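Local atomic coordinates of ATP:cob(I)alamin adenosyltransferase, putative (Burkholderia thailandensis, PDB entry 2ZHZ), a protein that probably transfers the adenosyl group of ATP to the cobalt of reduced cobalamin, forming adenosylcobalamin and releasing triphosphate, and works as a homotrimer. Residues S44-E52 with R116-V127; D57-D68 with H88-Y99. One frame throughout, in Å; residues are numbered along the deposited sequence.

Interaction 1 (S44-E52 with R116-V127); sequences SQIGVLLAE and RGAALAHVCRTV
Leu49 drops as a knob into a hole formed by Gly117, Leu120, Ala121 and Cys124, the antiparallel helix packing of this PduO-type bundle. Leu49 CD1 presses on the carbonyl of Gly117, 3.4 Å from Gly117 O, while Leu49 CD2 lies 4.0 Å from CA of Ala121. Its CG stands anti to the backbone N (chi1 172°), a setting that carries both methyls into the hole. Glycine, alanine and cysteine are small enough here to let the axes of 44-50 and 116-127 approach to 9.1 Å. Cys124, one wall of this hole, also turns its SG to the backbone of Gln45, 3.5 Å from Gln45 O, and is flanked by CG1 of Ile46. The Gln45 chain bends at chi2 (-67°), laying its amide against Val123, with Gln45 CD 3.9 Å from Val123 CG1. At the other end Leu120 CD1 meets Glu52 CG at 3.6 Å, the two side chains nearly perpendicular. The Glu52 carboxylate lies against the aliphatic part of Arg116, its plane 83° from the guanidinium, and a water joins Glu52 OE1 to Arg116 NH1. Glu52 OE2 instead pairs with Arg116 of the third subunit, a salt bridge between chains. Helix 56-77 receives Ile46 and Leu49 on Leu69 and Leu62, helix 147-169 backs 116-127 through His122 and Arg125, and neighbouring subunits pack against Val48 and Val123.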
loop_
_atom_site.group_PDB
_atom_site.type_symbol
_atom_site.label_atom_id
_atom_site.label_comp_id
_atom_site.label_asym_id
_atom_site.label_seq_id
_atom_site.Cartn_x
_atom_site.Cartn_y
_atom_site.Cartn_z
ATOM N N SER B 44 5.942 7.327 0.165
ATOM C CA SER B 44 5.371 7.477 1.497
ATOM C C SER B 44 5.737 6.313 2.408
ATOM O O SER B 44 6.007 6.515 3.593
ATOM C CB SER B 44 3.850 7.625 1.407
ATOM O OG SER B 44 3.521 8.845 0.754
ATOM N N GLN B 45 5.746 5.096 1.866
ATOM C CA GLN B 45 6.120 3.936 2.673
ATOM C C GLN B 45 7.591 4.065 3.079
ATOM O O GLN B 45 7.973 3.677 4.185
ATOM C CB GLN B 45 5.891 2.637 1.893
ATOM C CG GLN B 45 4.431 2.181 1.850
ATOM C CD GLN B 45 3.897 1.752 3.214
ATOM O OE1 GLN B 45 4.644 1.657 4.183
ATOM N NE2 GLN B 45 2.596 1.481 3.286
ATOM N N ILE B 46 8.413 4.615 2.188
ATOM C CA ILE B 46 9.825 4.805 2.506
ATOM C C ILE B 46 9.926 5.824 3.640
ATOM O O ILE B 46 10.821 5.746 4.487
ATOM C CB ILE B 46 10.617 5.280 1.268
ATOM C CG1 ILE B 46 10.766 4.107 0.293
ATOM C CG2 ILE B 46 11.999 5.808 1.686
ATOM C CD1 ILE B 46 11.409 4.466 -1.030
ATOM N N GLY B 47 8.992 6.770 3.659
ATOM C CA GLY B 47 8.974 7.768 4.713
ATOM C C GLY B 47 8.690 7.115 6.056
ATOM O O GLY B 47 9.198 7.549 7.098
ATOM N N VAL B 48 7.870 6.066 6.041
ATOM C CA VAL B 48 7.539 5.351 7.268
ATOM C C VAL B 48 8.772 4.596 7.754
ATOM O O VAL B 48 9.052 4.543 8.954
ATOM C CB VAL B 48 6.379 4.360 7.036
ATOM C CG1 VAL B 48 6.191 3.468 8.257
ATOM C CG2 VAL B 48 5.103 5.135 6.753
ATOM N N LEU B 49 9.505 4.010 6.816
ATOM C CA LEU B 49 10.725 3.282 7.148
ATOM C C LEU B 49 11.771 4.252 7.714
ATOM O O LEU B 49 12.488 3.925 8.660
ATOM C CB LEU B 49 11.282 2.589 5.902
ATOM C CG LEU B 49 12.660 1.927 6.032
ATOM C CD1 LEU B 49 12.671 0.958 7.215
ATOM C CD2 LEU B 49 12.996 1.210 4.730
ATOM N N LEU B 50 11.847 5.448 7.136
ATOM C CA LEU B 50 12.801 6.451 7.601
ATOM C C LEU B 50 12.493 6.940 9.015
ATOM O O LEU B 50 13.341 7.558 9.660
ATOM C CB LEU B 50 12.839 7.638 6.632
ATOM C CG LEU B 50 13.671 7.415 5.365
ATOM C CD1 LEU B 50 13.354 8.477 4.337
ATOM C CD2 LEU B 50 15.159 7.446 5.721
ATOM N N ALA B 51 11.287 6.660 9.499
ATOM C CA ALA B 51 10.889 7.072 10.842
ATOM C C ALA B 51 11.370 6.067 11.897
ATOM O O ALA B 51 11.181 6.271 13.096
ATOM C CB ALA B 51 9.371 7.227 10.914
ATOM N N GLU B 52 11.991 4.987 11.435
ATOM C CA GLU B 52 12.516 3.944 12.311
ATOM C C GLU B 52 14.006 4.182 12.535
ATOM O O GLU B 52 14.629 4.964 11.820
ATOM C CB GLU B 52 12.353 2.569 11.658
ATOM C CG GLU B 52 10.922 2.097 11.464
ATOM C CD GLU B 52 10.270 1.690 12.767
ATOM O OE1 GLU B 52 10.863 0.861 13.491
ATOM O OE2 GLU B 52 9.168 2.192 13.065
ATOM N N ARG B 116 11.555 -4.982 12.693
ATOM C CA ARG B 116 10.526 -4.082 12.177
ATOM C C ARG B 116 10.993 -3.285 10.961
ATOM O O ARG B 116 10.239 -3.096 10.009
ATOM C CB ARG B 116 10.051 -3.122 13.269
ATOM C CG ARG B 116 8.910 -2.204 12.837
ATOM C CD ARG B 116 8.302 -1.520 14.052
ATOM N NE ARG B 116 7.724 -2.503 14.969
ATOM C CZ ARG B 116 7.660 -2.359 16.290
ATOM N NH1 ARG B 116 8.145 -1.267 16.864
ATOM N NH2 ARG B 116 7.113 -3.310 17.037
ATOM N N GLY B 117 12.237 -2.814 10.995
ATOM C CA GLY B 117 12.757 -2.049 9.875
ATOM C C GLY B 117 12.870 -2.881 8.608
ATOM O O GLY B 117 12.520 -2.425 7.516
ATOM N N ALA B 118 13.370 -4.105 8.744
ATOM C CA ALA B 118 13.515 -4.995 7.596
ATOM C C ALA B 118 12.145 -5.356 7.032
ATOM O O ALA B 118 11.976 -5.487 5.816
ATOM C CB ALA B 118 14.254 -6.264 8.004
ATOM N N ALA B 119 11.170 -5.531 7.921
ATOM C CA ALA B 119 9.814 -5.868 7.502
ATOM C C ALA B 119 9.224 -4.712 6.698
ATOM O O ALA B 119 8.580 -4.919 5.670
ATOM C CB ALA B 119 8.943 -6.156 8.719
ATOM N N LEU B 120 9.445 -3.492 7.172
ATOM C CA LEU B 120 8.938 -2.318 6.476
ATOM C C LEU B 120 9.625 -2.180 5.120
ATOM O O LEU B 120 8.996 -1.801 4.133
ATOM C CB LEU B 120 9.157 -1.060 7.324
ATOM C CG LEU B 120 8.242 -0.946 8.552
ATOM C CD1 LEU B 120 8.683 0.222 9.434
ATOM C CD2 LEU B 120 6.795 -0.760 8.089
ATOM N N ALA B 121 10.915 -2.504 5.070
ATOM C CA ALA B 121 11.662 -2.422 3.824
ATOM C C ALA B 121 11.042 -3.371 2.798
ATOM O O ALA B 121 11.001 -3.067 1.601
ATOM C CB ALA B 121 13.130 -2.783 4.061
ATOM N N HIS B 122 10.557 -4.520 3.267
ATOM C CA HIS B 122 9.930 -5.488 2.370
ATOM C C HIS B 122 8.589 -4.965 1.863
ATOM O O HIS B 122 8.196 -5.255 0.735
ATOM C CB HIS B 122 9.756 -6.838 3.071
ATOM C CG HIS B 122 10.974 -7.704 3.005
ATOM N ND1 HIS B 122 11.417 -8.271 1.829
ATOM C CD2 HIS B 122 11.868 -8.065 3.956
ATOM C CE1 HIS B 122 12.532 -8.942 2.059
ATOM N NE2 HIS B 122 12.827 -8.833 3.342
ATOM N N VAL B 123 7.885 -4.203 2.693
ATOM C CA VAL B 123 6.622 -3.617 2.256
ATOM C C VAL B 123 6.978 -2.599 1.168
ATOM O O VAL B 123 6.321 -2.534 0.129
ATOM C CB VAL B 123 5.880 -2.913 3.416
ATOM C CG1 VAL B 123 4.782 -1.999 2.861
ATOM C CG2 VAL B 123 5.258 -3.965 4.346
ATOM N N CYS B 124 8.026 -1.812 1.402
ATOM C CA CYS B 124 8.458 -0.826 0.413
ATOM C C CYS B 124 8.795 -1.541 -0.894
ATOM O O CYS B 124 8.434 -1.080 -1.977
ATOM C CB CYS B 124 9.690 -0.052 0.908
ATOM S SG CYS B 124 9.361 1.074 2.280
ATOM N N ARG B 125 9.486 -2.671 -0.780
ATOM C CA ARG B 125 9.871 -3.467 -1.939
ATOM C C ARG B 125 8.649 -3.868 -2.767
ATOM O O ARG B 125 8.635 -3.691 -3.988
ATOM C CB ARG B 125 10.631 -4.721 -1.480
ATOM C CG ARG B 125 10.965 -5.727 -2.582
ATOM C CD ARG B 125 11.624 -6.967 -1.984
ATOM N NE ARG B 125 10.728 -7.649 -1.050
ATOM C CZ ARG B 125 9.726 -8.440 -1.420
ATOM N NH1 ARG B 125 9.491 -8.659 -2.711
ATOM N NH2 ARG B 125 8.946 -9.001 -0.505
ATOM N N THR B 126 7.618 -4.393 -2.108
ATOM C CA THR B 126 6.419 -4.811 -2.827
ATOM C C THR B 126 5.624 -3.640 -3.401
ATOM O O THR B 126 5.035 -3.763 -4.471
ATOM C CB THR B 126 5.491 -5.677 -1.942
ATOM O OG1 THR B 126 5.063 -4.925 -0.799
ATOM C CG2 THR B 126 6.217 -6.927 -1.489
ATOM N N VAL B 127 5.590 -2.508 -2.704
ATOM C CA VAL B 127 4.866 -1.364 -3.241
ATOM C C VAL B 127 5.670 -0.826 -4.429
ATOM O O VAL B 127 5.104 -0.331 -5.406
ATOM C CB VAL B 127 4.677 -0.256 -2.180
ATOM C CG1 VAL B 127 4.001 0.963 -2.810
ATOM C CG2 VAL B 127 3.824 -0.793 -1.018
HETATM O O HOH W 1 10.293 0.063 15.948
#

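Interaction 2 (D57-D68 with H88-Y99); sequences DVRAALSAIQHD and HLARLDGWLAHY
Asp68 OD1 is gripped by two groups of the facing helix: Arg91 NH2 makes a salt bridge to it at 2.7 Å, and His88 ND1 adds a weak hydrogen bond of 3.4 Å. The histidine meets the oxygen at its ring edge, with ring and carboxylate planes perpendicular. Arg91 reaches across because chi1 of -173° sends its chain away from the backbone N before it bends at chi3. A water bridges its NE to Asp68 OD2 and the carbonyl of His88, helping to fix the guanidinium, and Tyr151 of helix 147-169 also bonds OD2. Midway, Trp95 lies between antiparallel bundle helices 56-77 and 86-101, whose axes here come no closer than 11.9 Å. Ala61 CB sits over one face in a CH-pi contact, 3.9 Å from the centroid of the Trp95 six-membered ring, and Arg91 CG backs the opposite face. Ala64 CB touches the ring edge at Trp95 CH2, and Ile65 CG1 reaches Trp95 CZ3 at 3.7 Å. Alanine suits these positions because a broad indole fills the gap. At the far end Tyr99 OH donates to Asp57 OD2 at 2.7 Å, approaching from above the carboxylate plane, while a water links that oxygen to His98 NE2. Acidic groups on one helix thus meet donors on the other at both ends of an apolar middle. This pattern probably helps to set how the helices align, and the cluster around Asp68 probably helps keep its carboxylate ionised.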
loop_
_atom_site.group_PDB
_atom_site.type_symbol
_atom_site.label_atom_id
_atom_site.label_comp_id
_atom_site.label_asym_id
_atom_site.label_seq_id
_atom_site.Cartn_x
_atom_site.Cartn_y
_atom_site.Cartn_z
ATOM N N ASP B 57 24.240 5.219 7.054
ATOM C CA ASP B 57 24.392 5.046 5.615
ATOM C C ASP B 57 23.078 4.629 4.954
ATOM O O ASP B 57 22.743 5.114 3.875
ATOM C CB ASP B 57 25.492 4.020 5.317
ATOM C CG ASP B 57 25.194 2.652 5.900
ATOM O OD1 ASP B 57 24.869 2.570 7.099
ATOM O OD2 ASP B 57 25.296 1.656 5.158
ATOM N N VAL B 58 22.339 3.733 5.600
ATOM C CA VAL B 58 21.062 3.283 5.056
ATOM C C VAL B 58 20.083 4.454 4.995
ATOM O O VAL B 58 19.338 4.598 4.025
ATOM C CB VAL B 58 20.453 2.145 5.912
ATOM C CG1 VAL B 58 19.046 1.805 5.410
ATOM C CG2 VAL B 58 21.343 0.912 5.834
ATOM N N ARG B 59 20.090 5.291 6.031
ATOM C CA ARG B 59 19.213 6.455 6.080
ATOM C C ARG B 59 19.573 7.415 4.953
ATOM O O ARG B 59 18.697 7.978 4.293
ATOM C CB ARG B 59 19.347 7.173 7.428
ATOM C CG ARG B 59 18.572 8.487 7.518
ATOM C CD ARG B 59 18.640 9.081 8.921
ATOM N NE ARG B 59 18.064 8.174 9.912
ATOM C CZ ARG B 59 16.766 7.897 10.004
ATOM N NH1 ARG B 59 15.904 8.467 9.170
ATOM N NH2 ARG B 59 16.336 7.038 10.916
ATOM N N ALA B 60 20.871 7.593 4.733
ATOM C CA ALA B 60 21.346 8.488 3.688
ATOM C C ALA B 60 20.877 8.035 2.312
ATOM O O ALA B 60 20.432 8.848 1.504
ATOM C CB ALA B 60 22.870 8.573 3.725
ATOM N N ALA B 61 20.973 6.737 2.045
ATOM C CA ALA B 61 20.557 6.203 0.754
ATOM C C ALA B 61 19.046 6.334 0.562
ATOM O O ALA B 61 18.588 6.793 -0.486
ATOM C CB ALA B 61 20.979 4.747 0.629
ATOM N N LEU B 62 18.279 5.936 1.575
ATOM C CA LEU B 62 16.820 6.021 1.505
ATOM C C LEU B 62 16.322 7.463 1.383
ATOM O O LEU B 62 15.338 7.730 0.689
ATOM C CB LEU B 62 16.194 5.353 2.732
ATOM C CG LEU B 62 16.337 3.824 2.811
ATOM C CD1 LEU B 62 15.795 3.325 4.142
ATOM C CD2 LEU B 62 15.585 3.176 1.655
ATOM N N SER B 63 16.996 8.392 2.054
ATOM C CA SER B 63 16.599 9.793 1.983
ATOM C C SER B 63 16.825 10.310 0.567
ATOM O O SER B 63 15.994 11.037 0.020
ATOM C CB SER B 63 17.399 10.632 2.984
ATOM O OG SER B 63 17.090 10.258 4.315
ATOM N N ALA B 64 17.951 9.924 -0.025
ATOM C CA ALA B 64 18.281 10.341 -1.380
ATOM C C ALA B 64 17.277 9.750 -2.361
ATOM O O ALA B 64 16.909 10.384 -3.353
ATOM C CB ALA B 64 19.685 9.882 -1.742
ATOM N N ILE B 65 16.843 8.527 -2.083
ATOM C CA ILE B 65 15.886 7.850 -2.944
ATOM C C ILE B 65 14.549 8.583 -2.968
ATOM O O ILE B 65 13.891 8.627 -4.005
ATOM C CB ILE B 65 15.707 6.376 -2.504
ATOM C CG1 ILE B 65 16.980 5.597 -2.854
ATOM C CG2 ILE B 65 14.476 5.754 -3.176
ATOM C CD1 ILE B 65 17.072 4.213 -2.229
ATOM N N GLN B 66 14.149 9.165 -1.841
ATOM C CA GLN B 66 12.888 9.905 -1.799
ATOM C C GLN B 66 12.940 11.065 -2.790
ATOM O O GLN B 66 11.939 11.403 -3.429
ATOM C CB GLN B 66 12.615 10.455 -0.396
ATOM C CG GLN B 66 12.197 9.405 0.622
ATOM C CD GLN B 66 11.413 10.003 1.775
ATOM O OE1 GLN B 66 11.938 10.807 2.552
ATOM N NE2 GLN B 66 10.140 9.619 1.886
ATOM N N HIS B 67 14.113 11.681 -2.901
ATOM C CA HIS B 67 14.307 12.793 -3.825
ATOM C C HIS B 67 14.208 12.272 -5.255
ATOM O O HIS B 67 13.603 12.913 -6.112
ATOM C CB HIS B 67 15.671 13.441 -3.584
ATOM C CG HIS B 67 15.787 14.113 -2.252
ATOM N ND1 HIS B 67 15.188 15.324 -1.975
ATOM C CD2 HIS B 67 16.411 13.732 -1.113
ATOM C CE1 HIS B 67 15.441 15.660 -0.722
ATOM N NE2 HIS B 67 16.181 14.710 -0.177
ATOM N N ASP B 68 14.799 11.105 -5.502
ATOM C CA ASP B 68 14.755 10.485 -6.827
ATOM C C ASP B 68 13.307 10.203 -7.213
ATOM O O ASP B 68 12.887 10.442 -8.350
ATOM C CB ASP B 68 15.492 9.140 -6.845
ATOM C CG ASP B 68 16.996 9.270 -6.697
ATOM O OD1 ASP B 68 17.529 10.399 -6.749
ATOM O OD2 ASP B 68 17.644 8.214 -6.540
ATOM N N HIS B 88 21.188 8.319 -12.063
ATOM C CA HIS B 88 20.271 7.778 -11.065
ATOM C C HIS B 88 20.381 6.257 -11.011
ATOM O O HIS B 88 20.455 5.672 -9.936
ATOM C CB HIS B 88 18.831 8.174 -11.399
ATOM C CG HIS B 88 18.563 9.640 -11.265
ATOM N ND1 HIS B 88 18.364 10.250 -10.046
ATOM C CD2 HIS B 88 18.477 10.620 -12.194
ATOM C CE1 HIS B 88 18.165 11.543 -10.231
ATOM N NE2 HIS B 88 18.229 11.792 -11.526
ATOM N N LEU B 89 20.391 5.627 -12.179
ATOM C CA LEU B 89 20.492 4.180 -12.264
ATOM C C LEU B 89 21.852 3.688 -11.771
ATOM O O LEU B 89 21.952 2.629 -11.146
ATOM C CB LEU B 89 20.277 3.722 -13.709
ATOM C CG LEU B 89 18.955 4.135 -14.359
ATOM C CD1 LEU B 89 18.920 3.624 -15.791
ATOM C CD2 LEU B 89 17.784 3.574 -13.558
ATOM N N ALA B 90 22.899 4.456 -12.060
ATOM C CA ALA B 90 24.244 4.084 -11.644
ATOM C C ALA B 90 24.347 4.100 -10.128
ATOM O O ALA B 90 24.974 3.222 -9.532
ATOM C CB ALA B 90 25.269 5.044 -12.247
ATOM N N ARG B 91 23.724 5.095 -9.503
ATOM C CA ARG B 91 23.774 5.196 -8.055
ATOM C C ARG B 91 23.074 4.015 -7.384
ATOM O O ARG B 91 23.547 3.506 -6.367
ATOM C CB ARG B 91 23.161 6.511 -7.580
ATOM C CG ARG B 91 23.352 6.725 -6.096
ATOM C CD ARG B 91 23.158 8.171 -5.703
ATOM N NE ARG B 91 21.800 8.639 -5.947
ATOM C CZ ARG B 91 21.324 9.786 -5.481
ATOM N NH1 ARG B 91 22.106 10.572 -4.749
ATOM N NH2 ARG B 91 20.070 10.144 -5.732
ATOM N N LEU B 92 21.948 3.584 -7.948
ATOM C CA LEU B 92 21.230 2.443 -7.390
ATOM C C LEU B 92 22.093 1.197 -7.555
ATOM O O LEU B 92 22.231 0.402 -6.626
ATOM C CB LEU B 92 19.892 2.233 -8.104
ATOM C CG LEU B 92 18.778 3.267 -7.927
ATOM C CD1 LEU B 92 17.530 2.746 -8.614
ATOM C CD2 LEU B 92 18.496 3.518 -6.450
ATOM N N ASP B 93 22.672 1.030 -8.742
ATOM C CA ASP B 93 23.530 -0.121 -9.009
ATOM C C ASP B 93 24.718 -0.124 -8.055
ATOM O O ASP B 93 25.206 -1.180 -7.659
ATOM C CB ASP B 93 24.049 -0.100 -10.451
ATOM C CG ASP B 93 22.990 -0.486 -11.463
ATOM O OD1 ASP B 93 21.945 -1.030 -11.056
ATOM O OD2 ASP B 93 23.214 -0.256 -12.671
ATOM N N GLY B 94 25.181 1.069 -7.697
ATOM C CA GLY B 94 26.308 1.191 -6.789
ATOM C C GLY B 94 25.936 0.769 -5.383
ATOM O O GLY B 94 26.685 0.047 -4.727
ATOM N N TRP B 95 24.780 1.226 -4.910
ATOM C CA TRP B 95 24.325 0.858 -3.579
ATOM C C TRP B 95 24.103 -0.647 -3.524
ATOM O O TRP B 95 24.378 -1.288 -2.511
ATOM C CB TRP B 95 23.031 1.596 -3.221
ATOM C CG TRP B 95 23.241 3.029 -2.833
ATOM C CD1 TRP B 95 24.267 3.533 -2.084
ATOM C CD2 TRP B 95 22.367 4.131 -3.107
ATOM N NE1 TRP B 95 24.084 4.877 -1.871
ATOM C CE2 TRP B 95 22.925 5.272 -2.487
ATOM C CE3 TRP B 95 21.164 4.266 -3.812
ATOM C CZ2 TRP B 95 22.323 6.534 -2.551
ATOM C CZ3 TRP B 95 20.563 5.521 -3.876
ATOM C CH2 TRP B 95 21.145 6.639 -3.248
ATOM N N LEU B 96 23.605 -1.211 -4.619
ATOM C CA LEU B 96 23.372 -2.647 -4.690
ATOM C C LEU B 96 24.686 -3.399 -4.504
ATOM O O LEU B 96 24.769 -4.323 -3.698
ATOM C CB LEU B 96 22.754 -3.028 -6.038
ATOM C CG LEU B 96 21.232 -2.902 -6.139
ATOM C CD1 LEU B 96 20.794 -3.011 -7.587
ATOM C CD2 LEU B 96 20.580 -3.996 -5.297
ATOM N N ALA B 97 25.710 -3.001 -5.256
ATOM C CA ALA B 97 27.011 -3.655 -5.154
ATOM C C ALA B 97 27.589 -3.436 -3.761
ATOM O O ALA B 97 28.145 -4.353 -3.152
ATOM C CB ALA B 97 27.965 -3.101 -6.220
ATOM N N HIS B 98 27.443 -2.216 -3.255
ATOM C CA HIS B 98 27.949 -1.859 -1.936
ATOM C C HIS B 98 27.396 -2.755 -0.826
ATOM O O HIS B 98 28.152 -3.331 -0.045
ATOM C CB HIS B 98 27.607 -0.400 -1.621
ATOM C CG HIS B 98 27.989 0.024 -0.238
ATOM N ND1 HIS B 98 29.279 0.371 0.106
ATOM C CD2 HIS B 98 27.260 0.120 0.899
ATOM C CE1 HIS B 98 29.328 0.660 1.393
ATOM N NE2 HIS B 98 28.116 0.515 1.899
ATOM N N TYR B 99 26.075 -2.872 -0.752
ATOM C CA TYR B 99 25.458 -3.680 0.293
ATOM C C TYR B 99 25.533 -5.191 0.075
ATOM O O TYR B 99 25.739 -5.947 1.026
ATOM C CB TYR B 99 24.013 -3.216 0.506
ATOM C CG TYR B 99 23.949 -1.836 1.125
ATOM C CD1 TYR B 99 24.324 -1.634 2.454
ATOM C CD2 TYR B 99 23.588 -0.720 0.368
ATOM C CE1 TYR B 99 24.341 -0.358 3.017
ATOM C CE2 TYR B 99 23.608 0.567 0.921
ATOM C CZ TYR B 99 23.988 0.737 2.246
ATOM O OH TYR B 99 24.028 2.000 2.801
HETATM O O HOH W 2 27.480 0.373 4.494
HETATM O O HOH W 3 19.983 7.300 -7.540
#

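In the fold
Interaction 1 joins helices 31-50 and 116-141, interaction 2 joins 56-77 and 86-101; 31-50 and 56-77 are successive. Interaction 1 is buried, almost antiparallel and close, a mostly apolar joint of small and aliphatic residues, with Gln45 and Glu52 lying along it and no direct hydrogen bond between its segments; neighbouring subunits pack along it and add salt bridges through Glu52 and Arg125. Interaction 2 is only partly buried and more widely spaced, so an aromatic spacer, a salt bridge and bridging waters do the work inside one chain, although Gln66 also reaches the third subunit. The two touch where Arg59 probably hydrogen-bonds the carbonyl of Leu50. Helix 147-169 packs against both 116-127 and 88-99, completing the bundle.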